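PDB 5GIV: carboxypeptidase 1 from Deinococcus radiodurans str. R1, which probably removes amino acids one at a time from the C-terminus of peptides, with broad specificity except for proline, as a zinc-dependent M32 metallocarboxypeptidase. Local coordinates for residues S109-Q114 against L135-D140; E303-R308 against V427-F432; L355-H360 against Q420-G425; V361-E366 against E390-L395; A384-Y389 against G394-S399. One frame throughout, in Å; residues are numbered along the deposited sequence.

Interaction 1 (S109-Q114 against L135-D140)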
# COMPACT_ATOMS: atom_id res chain seq x y z
N SER A 109 -14.55 -13.48 -14.45
CA SER A 109 -14.00 -12.68 -13.37
C SER A 109 -15.09 -12.14 -12.45
O SER A 109 -14.94 -12.15 -11.22
CB SER A 109 -13.18 -11.53 -13.96
OG SER A 109 -12.93 -10.54 -12.98
N GLY A 110 -16.20 -11.68 -13.02
CA GLY A 110 -17.28 -11.17 -12.19
C GLY A 110 -17.96 -12.26 -11.39
O GLY A 110 -18.34 -12.06 -10.23
N HIS A 111 -18.11 -13.45 -11.98
CA HIS A 111 -18.76 -14.55 -11.27
C HIS A 111 -17.91 -15.01 -10.09
O HIS A 111 -18.42 -15.14 -8.97
CB HIS A 111 -19.02 -15.71 -12.22
CG HIS A 111 -19.42 -16.97 -11.51
ND1 HIS A 111 -20.70 -17.18 -11.03
CD2 HIS A 111 -18.71 -18.08 -11.19
CE1 HIS A 111 -20.76 -18.37 -10.46
NE2 HIS A 111 -19.57 -18.93 -10.54
N VAL A 112 -16.63 -15.28 -10.32
CA VAL A 112 -15.77 -15.75 -9.24
C VAL A 112 -15.66 -14.70 -8.15
O VAL A 112 -15.45 -15.03 -6.97
CB VAL A 112 -14.38 -16.17 -9.77
CG1 VAL A 112 -14.51 -17.33 -10.73
CG2 VAL A 112 -13.67 -15.00 -10.42
N GLY A 113 -15.80 -13.42 -8.50
CA GLY A 113 -15.84 -12.39 -7.48
C GLY A 113 -17.06 -12.51 -6.60
O GLY A 113 -16.98 -12.35 -5.37
N GLN A 114 -18.22 -12.82 -7.20
CA GLN A 114 -19.44 -13.02 -6.42
C GLN A 114 -19.40 -14.34 -5.67
O GLN A 114 -19.87 -14.42 -4.52
CB GLN A 114 -20.66 -12.95 -7.33
CG GLN A 114 -20.86 -11.60 -7.99
CD GLN A 114 -22.18 -11.50 -8.74
OE1 GLN A 114 -22.85 -10.47 -8.69
NE2 GLN A 114 -22.56 -12.58 -9.42
N LEU A 135 -20.82 -22.96 -7.54
CA LEU A 135 -19.88 -23.96 -8.04
C LEU A 135 -20.35 -24.54 -9.36
O LEU A 135 -19.53 -24.85 -10.23
CB LEU A 135 -19.69 -25.06 -7.00
CG LEU A 135 -18.94 -24.73 -5.70
CD1 LEU A 135 -19.19 -25.83 -4.67
CD2 LEU A 135 -17.44 -24.56 -5.96
N GLU A 136 -21.66 -24.70 -9.54
CA GLU A 136 -22.18 -25.23 -10.80
C GLU A 136 -21.86 -24.29 -11.95
O GLU A 136 -21.42 -24.72 -13.02
CB GLU A 136 -23.67 -25.50 -10.66
CG GLU A 136 -23.93 -26.82 -9.96
CD GLU A 136 -25.39 -27.06 -9.61
OE1 GLU A 136 -26.20 -26.09 -9.69
OE2 GLU A 136 -25.72 -28.22 -9.26
N LYS A 137 -22.09 -22.99 -11.76
CA LYS A 137 -21.73 -22.03 -12.79
C LYS A 137 -20.22 -21.99 -13.00
O LYS A 137 -19.75 -21.86 -14.13
CB LYS A 137 -22.26 -20.63 -12.44
CG LYS A 137 -22.11 -19.64 -13.58
CD LYS A 137 -22.73 -18.28 -13.27
CE LYS A 137 -22.63 -17.35 -14.49
NZ LYS A 137 -23.29 -16.03 -14.28
N THR A 138 -19.45 -22.09 -11.91
CA THR A 138 -18.00 -22.12 -12.04
C THR A 138 -17.54 -23.34 -12.83
O THR A 138 -16.65 -23.24 -13.68
CB THR A 138 -17.32 -22.08 -10.67
OG1 THR A 138 -17.53 -20.79 -10.08
CG2 THR A 138 -15.82 -22.30 -10.82
N LEU A 139 -18.15 -24.51 -12.57
CA LEU A 139 -17.76 -25.70 -13.32
C LEU A 139 -18.06 -25.55 -14.80
O LEU A 139 -17.24 -25.92 -15.65
CB LEU A 139 -18.46 -26.93 -12.76
CG LEU A 139 -18.13 -28.20 -13.55
CD1 LEU A 139 -16.65 -28.52 -13.44
CD2 LEU A 139 -18.97 -29.37 -13.07
N ASP A 140 -19.23 -24.99 -15.13
CA ASP A 140 -19.59 -24.79 -16.53
C ASP A 140 -18.64 -23.80 -17.20
O ASP A 140 -18.16 -24.05 -18.30
CB ASP A 140 -21.05 -24.32 -16.62
CG ASP A 140 -21.43 -23.85 -18.02
OD1 ASP A 140 -21.55 -24.69 -18.93
OD2 ASP A 140 -21.64 -22.62 -18.19
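His111 reaches from helix 102-122 to Lys137 and Thr138 on helix 128-147, a packing contact between two successive helices of the largely helical M32 fold, away from the zinc site. Along 109-114 the helix is regular, with Gly113 N bonded to Ser109 O, and the contact rests on His111. Its CG stands opposite the backbone N across the CA-CB bond (chi1 168°), which carries the imidazole out to the neighbouring helix. There the ring is held in two ways. One face is covered by the aliphatic chain of Lys137, whose CG lies 3.9 Å from the ring centroid in a CH-pi contact, offset toward the rim; the lysine chain is fully extended and runs past the ring in the opposite direction. In the ring plane, NE2 meets Thr138 OG1 at a bent hydrogen bond (131°) that either atom could donate. Tyr134 O is a further hydrogen-bond partner of both NE2 and OG1, so these buried polar atoms gather at one place. A leucine here would probably leave Thr138 OG1 without its partner on the facing helix and lose the flat ring against which the Lys137 methylenes lie. The bond from His111 NE2 to Thr138 OG1 measures 2.8 Å.

Interaction 2 (E303-R308 against V427-F432)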
# COMPACT_ATOMS: atom_id res chain seq x y z
N GLU A 303 11.47 -23.81 3.64
CA GLU A 303 10.65 -24.08 4.81
C GLU A 303 10.98 -25.45 5.41
O GLU A 303 11.30 -25.55 6.59
CB GLU A 303 9.15 -24.01 4.46
CG GLU A 303 8.22 -24.44 5.60
CD GLU A 303 6.83 -24.89 5.13
OE1 GLU A 303 6.01 -25.27 6.00
OE2 GLU A 303 6.54 -24.88 3.92
N ASN A 304 10.92 -26.51 4.59
CA ASN A 304 11.06 -27.88 5.09
C ASN A 304 12.52 -28.34 5.10
O ASN A 304 13.09 -28.59 6.16
CB ASN A 304 10.23 -28.84 4.23
CG ASN A 304 8.73 -28.69 4.44
OD1 ASN A 304 8.28 -28.18 5.47
ND2 ASN A 304 7.95 -29.16 3.48
N LEU A 305 13.12 -28.46 3.92
CA LEU A 305 14.46 -29.04 3.83
C LEU A 305 15.44 -28.27 4.70
O LEU A 305 16.28 -28.87 5.38
CB LEU A 305 14.91 -29.06 2.37
CG LEU A 305 14.18 -30.12 1.55
CD1 LEU A 305 14.43 -29.91 0.09
CD2 LEU A 305 14.64 -31.51 1.95
N VAL A 306 15.34 -26.95 4.71
CA VAL A 306 16.22 -26.14 5.54
C VAL A 306 15.59 -25.91 6.90
O VAL A 306 16.14 -26.31 7.93
CB VAL A 306 16.54 -24.80 4.84
CG1 VAL A 306 17.44 -23.92 5.73
CG2 VAL A 306 17.19 -25.06 3.48
N GLY A 307 14.39 -25.31 6.90
CA GLY A 307 13.82 -24.79 8.13
C GLY A 307 13.51 -25.84 9.18
O GLY A 307 13.49 -25.54 10.38
N ARG A 308 13.25 -27.08 8.76
CA ARG A 308 12.91 -28.14 9.71
C ARG A 308 14.06 -29.12 9.90
O ARG A 308 13.86 -30.19 10.50
CB ARG A 308 11.65 -28.87 9.25
CG ARG A 308 10.42 -27.97 9.25
CD ARG A 308 9.17 -28.71 8.78
NE ARG A 308 8.12 -27.77 8.41
CZ ARG A 308 7.21 -27.27 9.25
NH1 ARG A 308 7.21 -27.64 10.52
NH2 ARG A 308 6.30 -26.41 8.80
N VAL A 427 7.77 -32.39 -4.32
CA VAL A 427 8.70 -33.31 -4.98
C VAL A 427 9.96 -32.56 -5.40
O VAL A 427 11.08 -32.95 -5.05
CB VAL A 427 8.01 -33.98 -6.18
CG1 VAL A 427 8.99 -34.86 -6.92
CG2 VAL A 427 6.80 -34.77 -5.73
N LEU A 428 9.79 -31.45 -6.12
CA LEU A 428 10.93 -30.75 -6.68
C LEU A 428 11.82 -30.14 -5.60
O LEU A 428 13.03 -29.96 -5.83
CB LEU A 428 10.45 -29.67 -7.64
CG LEU A 428 9.93 -30.16 -8.99
CD1 LEU A 428 9.47 -28.99 -9.84
CD2 LEU A 428 11.01 -30.95 -9.72
N SER A 429 11.28 -29.85 -4.42
CA SER A 429 12.08 -29.23 -3.37
C SER A 429 13.29 -30.10 -3.02
O SER A 429 14.42 -29.60 -2.92
CB SER A 429 11.23 -28.96 -2.12
OG SER A 429 10.81 -30.16 -1.49
N ALA A 430 13.07 -31.40 -2.82
CA ALA A 430 14.17 -32.31 -2.51
C ALA A 430 15.08 -32.56 -3.72
O ALA A 430 16.29 -32.75 -3.55
CB ALA A 430 13.64 -33.64 -1.98
N GLN A 431 14.51 -32.58 -4.92
CA GLN A 431 15.31 -32.78 -6.12
C GLN A 431 16.26 -31.61 -6.33
O GLN A 431 17.45 -31.80 -6.59
CB GLN A 431 14.39 -32.98 -7.33
CG GLN A 431 15.09 -33.26 -8.66
CD GLN A 431 14.12 -33.77 -9.74
OE1 GLN A 431 13.01 -34.19 -9.44
NE2 GLN A 431 14.55 -33.72 -11.01
N PHE A 432 15.75 -30.38 -6.20
CA PHE A 432 16.63 -29.22 -6.29
C PHE A 432 17.65 -29.22 -5.16
O PHE A 432 18.83 -28.93 -5.37
CB PHE A 432 15.83 -27.92 -6.27
CG PHE A 432 15.20 -27.58 -7.57
CD1 PHE A 432 15.99 -27.43 -8.71
CD2 PHE A 432 13.83 -27.39 -7.68
CE1 PHE A 432 15.42 -27.11 -9.92
CE2 PHE A 432 13.26 -27.07 -8.89
CZ PHE A 432 14.04 -26.94 -10.02
O HOH W 1 9.35 -30.19 1.08
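Leu305 points at Ser429 and Ala430 where helix 292-306, near its C-terminal part, packs on helix 420-439, in the buried helical body of the M32 fold; the first of these helices also carries the zinc ligand Glu296. Leu305 CA and Ala430 CA are 7.1 Å apart. Leu305 CG lies opposite the carbonyl carbon (chi1 -73°), which carries CD1 onto the turn at Ser429 and Ala430. This methyl rests on the carbonyl oxygen Ser429 O, 3.0 Å from CD1, and CD1 lies 4.3 Å from Ala430 CB. Beside this methyl contact runs a polar link, since one water accepts from Asn304 ND2 and donates to Ser429 OG, whose direct partner is Asn426 O. At the other end of the Asn304 amide, Arg308 NE bonds to OD1. Glu303 is gripped by the same guanidinium and by Arg300, and its OE2 bonds to the zinc ligand His266. Arg308 NH2 reaches Glu303 OE1 at 3.0 Å, with the oxygen in the guanidinium plane and approached on the anti side of the carboxylate.

Interaction 3 (L355-H360 against Q420-G425)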
# COMPACT_ATOMS: atom_id res chain seq x y z
N LEU A 355 4.40 -35.60 5.86
CA LEU A 355 4.11 -36.95 5.40
C LEU A 355 2.69 -37.11 4.86
O LEU A 355 2.48 -37.86 3.90
CB LEU A 355 4.36 -37.96 6.52
CG LEU A 355 5.81 -38.12 6.96
CD1 LEU A 355 5.94 -39.29 7.91
CD2 LEU A 355 6.72 -38.30 5.74
N THR A 356 1.71 -36.46 5.47
CA THR A 356 0.32 -36.62 5.05
C THR A 356 -0.16 -35.52 4.11
O THR A 356 -1.26 -35.63 3.57
CB THR A 356 -0.60 -36.67 6.28
OG1 THR A 356 -0.59 -35.40 6.94
CG2 THR A 356 -0.13 -37.76 7.25
N TYR A 357 0.66 -34.50 3.85
CA TYR A 357 0.19 -33.35 3.08
C TYR A 357 -0.38 -33.76 1.73
O TYR A 357 -1.46 -33.32 1.34
CB TYR A 357 1.32 -32.34 2.88
CG TYR A 357 0.87 -31.10 2.11
CD1 TYR A 357 0.91 -31.06 0.72
CD2 TYR A 357 0.39 -29.99 2.78
CE1 TYR A 357 0.49 -29.94 0.02
CE2 TYR A 357 -0.04 -28.87 2.09
CZ TYR A 357 0.01 -28.85 0.72
OH TYR A 357 -0.40 -27.73 0.06
N ASN A 358 0.35 -34.61 1.00
CA ASN A 358 -0.04 -34.89 -0.37
C ASN A 358 -1.39 -35.59 -0.46
O ASN A 358 -2.08 -35.46 -1.48
CB ASN A 358 1.06 -35.71 -1.05
CG ASN A 358 2.38 -34.97 -1.08
OD1 ASN A 358 2.43 -33.80 -1.44
ND2 ASN A 358 3.45 -35.63 -0.69
N LEU A 359 -1.82 -36.25 0.61
CA LEU A 359 -3.14 -36.89 0.58
C LEU A 359 -4.26 -35.86 0.43
O LEU A 359 -5.32 -36.17 -0.11
CB LEU A 359 -3.33 -37.72 1.85
CG LEU A 359 -2.29 -38.83 2.02
CD1 LEU A 359 -2.36 -39.43 3.40
CD2 LEU A 359 -2.53 -39.91 0.97
N HIS A 360 -4.04 -34.62 0.90
CA HIS A 360 -5.04 -33.58 0.69
C HIS A 360 -5.09 -33.14 -0.77
O HIS A 360 -6.17 -32.91 -1.32
CB HIS A 360 -4.75 -32.38 1.60
CG HIS A 360 -4.80 -32.68 3.06
ND1 HIS A 360 -5.92 -32.45 3.84
CD2 HIS A 360 -3.86 -33.18 3.90
CE1 HIS A 360 -5.67 -32.79 5.08
NE2 HIS A 360 -4.43 -33.25 5.15
N GLN A 420 -2.39 -29.58 -7.79
CA GLN A 420 -1.25 -30.49 -7.98
C GLN A 420 0.08 -29.75 -7.91
O GLN A 420 1.09 -30.37 -7.57
CB GLN A 420 -1.38 -31.29 -9.28
CG GLN A 420 -1.14 -30.53 -10.53
CD GLN A 420 -2.31 -29.66 -10.86
OE1 GLN A 420 -3.42 -29.89 -10.38
NE2 GLN A 420 -2.07 -28.64 -11.67
N GLY A 421 0.10 -28.45 -8.20
CA GLY A 421 1.33 -27.69 -8.06
C GLY A 421 1.93 -27.76 -6.66
O GLY A 421 3.15 -27.74 -6.50
N TYR A 422 1.08 -27.82 -5.63
CA TYR A 422 1.60 -27.93 -4.27
C TYR A 422 2.40 -29.21 -4.09
O TYR A 422 3.47 -29.21 -3.47
CB TYR A 422 0.46 -27.89 -3.25
CG TYR A 422 -0.36 -26.61 -3.28
CD1 TYR A 422 0.19 -25.40 -2.87
CD2 TYR A 422 -1.69 -26.62 -3.68
CE1 TYR A 422 -0.54 -24.24 -2.88
CE2 TYR A 422 -2.43 -25.46 -3.70
CZ TYR A 422 -1.86 -24.27 -3.30
OH TYR A 422 -2.59 -23.10 -3.31
N THR A 423 1.91 -30.32 -4.65
CA THR A 423 2.63 -31.58 -4.50
C THR A 423 3.84 -31.64 -5.42
O THR A 423 4.89 -32.16 -5.04
CB THR A 423 1.69 -32.76 -4.78
OG1 THR A 423 0.77 -32.89 -3.68
CG2 THR A 423 2.47 -34.06 -4.95
N ILE A 424 3.70 -31.08 -6.62
CA ILE A 424 4.85 -30.96 -7.50
C ILE A 424 5.95 -30.17 -6.81
O ILE A 424 7.13 -30.53 -6.90
CB ILE A 424 4.40 -30.32 -8.84
CG1 ILE A 424 3.35 -31.22 -9.50
CG2 ILE A 424 5.59 -30.09 -9.76
CD1 ILE A 424 2.73 -30.62 -10.73
N GLY A 425 5.59 -29.09 -6.12
CA GLY A 425 6.59 -28.33 -5.38
C GLY A 425 7.26 -29.16 -4.30
O GLY A 425 8.48 -29.07 -4.10
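Tyr357 and Asn358, at the N-terminal part of helix 357-372, face Tyr422 and Thr423 near the start of helix 420-439, and the two backbones come close: Asn358 CA and Thr423 CA are 5.9 Å apart. Segment 355-360 enters as a turn before becoming helical, whereas 420-425 has regular helical bonds such as Ile424 N to Gln420 O. Two side-chain pairs bridge the gap. In the polar one, Thr423 OG1 donates to Asn358 OD1 over 2.9 Å, approaching at a C=O...donor angle of 120° and tilted 33° from the carbonyl plane. Asn426 ND2 also donates to OD1, while Asn358 ND2 bonds to Tyr489 OH, so both ends of this buried amide are engaged and its rotation is fixed. In the second pair, the CG of Tyr357 is turned opposite its backbone N (chi1 -179°), sending the ring across to Tyr422. Its phenolic edge meets the root of the other tyrosine: Tyr357 OH lies 3.4 Å from Tyr422 CB, and Tyr357 CE1 is 3.9 Å from the same carbon. Arg349 bonds to Tyr357 OH and makes a cation-pi contact with Tyr422, whose own hydroxyl is held by His409. The side chain of Tyr422 comes about 5 Å from the zinc ion, consistent with packing that lines the HExxH zinc site of this metallopeptidase.

Interaction 4 (V361-E366 against E390-L395)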
# COMPACT_ATOMS: atom_id res chain seq x y z
N VAL A 361 -3.92 -32.98 -1.40
CA VAL A 361 -3.86 -32.57 -2.80
C VAL A 361 -4.49 -33.64 -3.68
O VAL A 361 -5.28 -33.33 -4.59
CB VAL A 361 -2.41 -32.29 -3.21
CG1 VAL A 361 -2.30 -32.04 -4.70
CG2 VAL A 361 -1.87 -31.09 -2.44
N ILE A 362 -4.15 -34.91 -3.44
CA ILE A 362 -4.72 -36.01 -4.21
C ILE A 362 -6.24 -36.01 -4.08
O ILE A 362 -6.97 -36.17 -5.06
CB ILE A 362 -4.13 -37.35 -3.76
CG1 ILE A 362 -2.62 -37.38 -4.03
CG2 ILE A 362 -4.87 -38.51 -4.43
CD1 ILE A 362 -1.93 -38.60 -3.48
N THR A 363 -6.74 -35.86 -2.85
CA THR A 363 -8.18 -35.78 -2.66
C THR A 363 -8.81 -34.75 -3.59
O THR A 363 -9.75 -35.05 -4.34
CB THR A 363 -8.50 -35.45 -1.20
OG1 THR A 363 -7.97 -36.48 -0.37
CG2 THR A 363 -10.01 -35.34 -0.99
N ARG A 364 -8.30 -33.51 -3.56
CA ARG A 364 -8.89 -32.44 -4.35
C ARG A 364 -8.76 -32.71 -5.85
O ARG A 364 -9.72 -32.52 -6.61
CB ARG A 364 -8.23 -31.11 -3.99
CG ARG A 364 -8.56 -30.63 -2.60
CD ARG A 364 -7.41 -29.84 -1.98
NE ARG A 364 -7.82 -29.22 -0.72
CZ ARG A 364 -8.00 -29.88 0.42
NH1 ARG A 364 -7.82 -31.20 0.47
NH2 ARG A 364 -8.39 -29.23 1.51
N PHE A 365 -7.58 -33.15 -6.29
CA PHE A 365 -7.36 -33.40 -7.71
C PHE A 365 -8.36 -34.43 -8.24
O PHE A 365 -8.95 -34.23 -9.31
CB PHE A 365 -5.92 -33.86 -7.93
CG PHE A 365 -5.57 -34.16 -9.36
CD1 PHE A 365 -5.18 -33.15 -10.21
CD2 PHE A 365 -5.59 -35.46 -9.84
CE1 PHE A 365 -4.84 -33.42 -11.52
CE2 PHE A 365 -5.24 -35.74 -11.15
CZ PHE A 365 -4.87 -34.73 -11.99
N GLU A 366 -8.56 -35.52 -7.51
CA GLU A 366 -9.45 -36.57 -7.98
C GLU A 366 -10.90 -36.11 -8.02
O GLU A 366 -11.66 -36.52 -8.90
CB GLU A 366 -9.28 -37.82 -7.12
CG GLU A 366 -7.97 -38.56 -7.41
CD GLU A 366 -7.73 -39.78 -6.52
OE1 GLU A 366 -8.54 -40.02 -5.59
OE2 GLU A 366 -6.72 -40.48 -6.75
N GLU A 390 -12.38 -39.56 4.52
CA GLU A 390 -12.37 -40.81 5.28
C GLU A 390 -11.47 -41.84 4.60
O GLU A 390 -10.68 -42.52 5.26
CB GLU A 390 -13.78 -41.37 5.45
CG GLU A 390 -14.70 -40.51 6.26
CD GLU A 390 -16.06 -41.15 6.44
OE1 GLU A 390 -16.10 -42.31 6.92
OE2 GLU A 390 -17.08 -40.51 6.09
N GLN A 391 -11.58 -41.97 3.28
CA GLN A 391 -10.79 -42.95 2.56
C GLN A 391 -9.30 -42.62 2.59
O GLN A 391 -8.48 -43.50 2.86
CB GLN A 391 -11.26 -43.02 1.10
CG GLN A 391 -10.29 -43.73 0.17
CD GLN A 391 -10.69 -43.63 -1.30
OE1 GLN A 391 -11.75 -43.10 -1.64
NE2 GLN A 391 -9.80 -44.09 -2.18
N ASN A 392 -8.95 -41.35 2.38
CA ASN A 392 -7.54 -41.01 2.18
C ASN A 392 -6.82 -40.60 3.45
O ASN A 392 -5.61 -40.80 3.55
CB ASN A 392 -7.40 -39.90 1.14
CG ASN A 392 -7.81 -40.35 -0.25
OD1 ASN A 392 -7.72 -41.53 -0.59
ND2 ASN A 392 -8.23 -39.39 -1.08
N LEU A 393 -7.52 -40.03 4.42
CA LEU A 393 -6.87 -39.56 5.63
C LEU A 393 -7.42 -40.20 6.89
O LEU A 393 -6.90 -39.92 7.98
CB LEU A 393 -6.98 -38.03 5.72
CG LEU A 393 -6.06 -37.38 4.69
CD1 LEU A 393 -6.68 -36.12 4.10
CD2 LEU A 393 -4.74 -37.07 5.34
N GLY A 394 -8.44 -41.04 6.79
CA GLY A 394 -8.94 -41.76 7.93
C GLY A 394 -9.83 -40.98 8.87
O GLY A 394 -10.16 -41.49 9.95
N LEU A 395 -10.26 -39.78 8.51
CA LEU A 395 -11.20 -39.05 9.36
C LEU A 395 -11.94 -38.05 8.49
O LEU A 395 -11.57 -37.80 7.34
CB LEU A 395 -10.49 -38.34 10.51
CG LEU A 395 -9.82 -37.00 10.18
CD1 LEU A 395 -9.34 -36.32 11.44
CD2 LEU A 395 -8.68 -37.18 9.21
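Helices 357-372 and 381-393 follow each other in the chain, and near the end of the second one Thr363 and Asn392 join them through a single side-chain hydrogen bond. The backbones are nearest at this pair, Thr363 CA and Asn392 CA being 7.2 Å apart, and the two side chains lie alongside, pointing opposite ways. Asn392 ND2 donates to Thr363 OG1 over 3.0 Å; the bond is nearly straight (166°), and the oxygen lies close to the amide plane. Thr363 OG1 sits opposite its own carbonyl carbon (chi1 -61°), where it also bonds to Leu359 O one turn back. The other end of the amide, OD1, takes a hydrogen bond from Arg180 of helix 169-193, which fixes which way round the group stands. A leucine in place of Asn392 would probably leave both Thr363 OG1 and Arg180 NH2 without their shared mate. Two residues on, Gly394, with positive phi, is the first residue beyond the helix. The result is a polar bridge between two consecutive helices of this helical fold, extended by Arg180 to a third helix.

Interaction 5 (A384-Y389 against G394-S399)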
# COMPACT_ATOMS: atom_id res chain seq x y z
N ALA A 384 -19.04 -36.27 -1.37
CA ALA A 384 -17.88 -36.94 -1.96
C ALA A 384 -16.59 -36.51 -1.28
O ALA A 384 -15.67 -37.33 -1.09
CB ALA A 384 -17.81 -36.66 -3.46
N TRP A 385 -16.50 -35.23 -0.89
CA TRP A 385 -15.33 -34.73 -0.18
C TRP A 385 -15.13 -35.47 1.14
O TRP A 385 -14.04 -35.97 1.42
CB TRP A 385 -15.49 -33.22 0.06
CG TRP A 385 -14.33 -32.55 0.79
CD1 TRP A 385 -13.98 -32.72 2.11
CD2 TRP A 385 -13.41 -31.58 0.26
NE1 TRP A 385 -12.90 -31.94 2.42
CE2 TRP A 385 -12.52 -31.23 1.30
CE3 TRP A 385 -13.24 -30.99 -0.99
CZ2 TRP A 385 -11.49 -30.32 1.13
CZ3 TRP A 385 -12.21 -30.08 -1.17
CH2 TRP A 385 -11.35 -29.76 -0.12
N HIS A 386 -16.18 -35.54 1.97
CA HIS A 386 -16.09 -36.27 3.23
C HIS A 386 -15.73 -37.73 3.00
O HIS A 386 -14.90 -38.30 3.72
CB HIS A 386 -17.40 -36.16 4.01
CG HIS A 386 -17.67 -34.80 4.58
ND1 HIS A 386 -16.70 -34.05 5.21
CD2 HIS A 386 -18.81 -34.06 4.62
CE1 HIS A 386 -17.22 -32.90 5.60
NE2 HIS A 386 -18.50 -32.88 5.26
N ALA A 387 -16.34 -38.37 2.00
CA ALA A 387 -16.02 -39.76 1.71
C ALA A 387 -14.55 -39.92 1.34
O ALA A 387 -13.89 -40.86 1.78
CB ALA A 387 -16.93 -40.28 0.60
N ALA A 388 -14.03 -39.00 0.52
CA ALA A 388 -12.63 -39.08 0.13
C ALA A 388 -11.69 -38.79 1.30
O ALA A 388 -10.59 -39.34 1.35
CB ALA A 388 -12.35 -38.12 -1.03
N TYR A 389 -12.09 -37.91 2.23
CA TYR A 389 -11.26 -37.67 3.41
C TYR A 389 -11.24 -38.90 4.32
O TYR A 389 -10.17 -39.27 4.82
CB TYR A 389 -11.74 -36.42 4.16
CG TYR A 389 -10.86 -35.22 3.90
CD1 TYR A 389 -10.95 -34.51 2.71
CD2 TYR A 389 -9.93 -34.81 4.84
CE1 TYR A 389 -10.13 -33.42 2.47
CE2 TYR A 389 -9.11 -33.72 4.61
CZ TYR A 389 -9.21 -33.03 3.43
OH TYR A 389 -8.38 -31.95 3.21
N GLY A 394 -8.44 -41.04 6.79
CA GLY A 394 -8.94 -41.76 7.93
C GLY A 394 -9.83 -40.98 8.87
O GLY A 394 -10.16 -41.49 9.95
N LEU A 395 -10.26 -39.78 8.51
CA LEU A 395 -11.20 -39.05 9.36
C LEU A 395 -11.94 -38.05 8.49
O LEU A 395 -11.57 -37.80 7.34
CB LEU A 395 -10.49 -38.34 10.51
CG LEU A 395 -9.82 -37.00 10.18
CD1 LEU A 395 -9.34 -36.32 11.44
CD2 LEU A 395 -8.68 -37.18 9.21
N ARG A 396 -12.99 -37.48 9.06
CA ARG A 396 -13.79 -36.50 8.34
C ARG A 396 -14.11 -35.33 9.26
O ARG A 396 -14.16 -35.46 10.48
CB ARG A 396 -15.06 -37.12 7.76
CG ARG A 396 -15.91 -37.90 8.72
CD ARG A 396 -17.32 -37.86 8.20
NE ARG A 396 -17.87 -36.50 8.32
CZ ARG A 396 -18.95 -36.07 7.68
NH1 ARG A 396 -19.61 -36.89 6.86
NH2 ARG A 396 -19.37 -34.82 7.85
N ALA A 397 -14.29 -34.16 8.64
CA ALA A 397 -14.63 -32.98 9.39
C ALA A 397 -16.05 -33.10 9.96
O ALA A 397 -16.87 -33.85 9.45
CB ALA A 397 -14.52 -31.74 8.51
N PRO A 398 -16.34 -32.38 11.06
CA PRO A 398 -17.68 -32.46 11.65
C PRO A 398 -18.75 -31.80 10.80
O PRO A 398 -19.94 -32.07 11.01
CB PRO A 398 -17.51 -31.73 12.99
CG PRO A 398 -16.35 -30.83 12.78
CD PRO A 398 -15.42 -31.54 11.85
N SER A 399 -18.37 -30.95 9.86
CA SER A 399 -19.32 -30.27 8.99
C SER A 399 -18.61 -29.96 7.68
O SER A 399 -17.53 -30.48 7.40
CB SER A 399 -19.86 -29.01 9.68
OG SER A 399 -18.83 -28.08 9.92
O HOH W 2 -14.13 -34.25 5.80
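Immediately after helix 381-393 the chain turns at Gly394, whose phi is positive, and runs back as an extended loop beside the helix, bringing Arg396 CA within 5.6 Å of His386 CA. His386 and Arg396 carry the contact. The guanidinium lies flat on one face of the imidazole, centres 3.7 Å apart and planes at 21°, with Arg396 NH2 over the middle of the ring. The arginine reaches this position by bending at chi3 (-69°), and it is locked there by the loop itself: NE and NH2 both donate to Ala397 O, side-on, at 3.0 and 3.1 Å respectively. Two bonds to one oxygen therefore hold the cation level against the ring. Around the rim of His386, Ser399 O lies in the ring plane 3.0 Å from CE1. A water also in that plane is 2.6 Å from ND1 and accepts from Ala397 N, tying the ring to the loop backbone; NE2 has a weak hydrogen bond to Asp400. Further along the helix, Tyr389 CB touches Leu395 O, while its hydroxyl turns elsewhere, to His360 and Arg364. The contact thus folds the exit loop onto its own helix at the periphery of the chain, and on the inner side Trp385, Ala388 and Tyr389 pack against helix 357-372.

Overall arrangement
Interactions 2 and 3 are buried and share helix 420-439, with interaction 3 the closer to the zinc; one sets a leucine methyl on backbone and adds a water link, the other combines a direct hydrogen bond with aromatic packing. Helix 357-372 carries interaction 3 on into interaction 4, where Thr423 OG1 packs 3.3 Å from Val361 CB. Interactions 4 and 5 both use helix 381-393 and meet at Gly394 and Leu395; partly buried, they rely on polar bridges and a cation stacked on a ring. Interaction 1, buried but remote (about 35 Å centre to centre from interaction 2), touches none of the others and pairs a histidine-threonine hydrogen bond with a lysine chain over the ring.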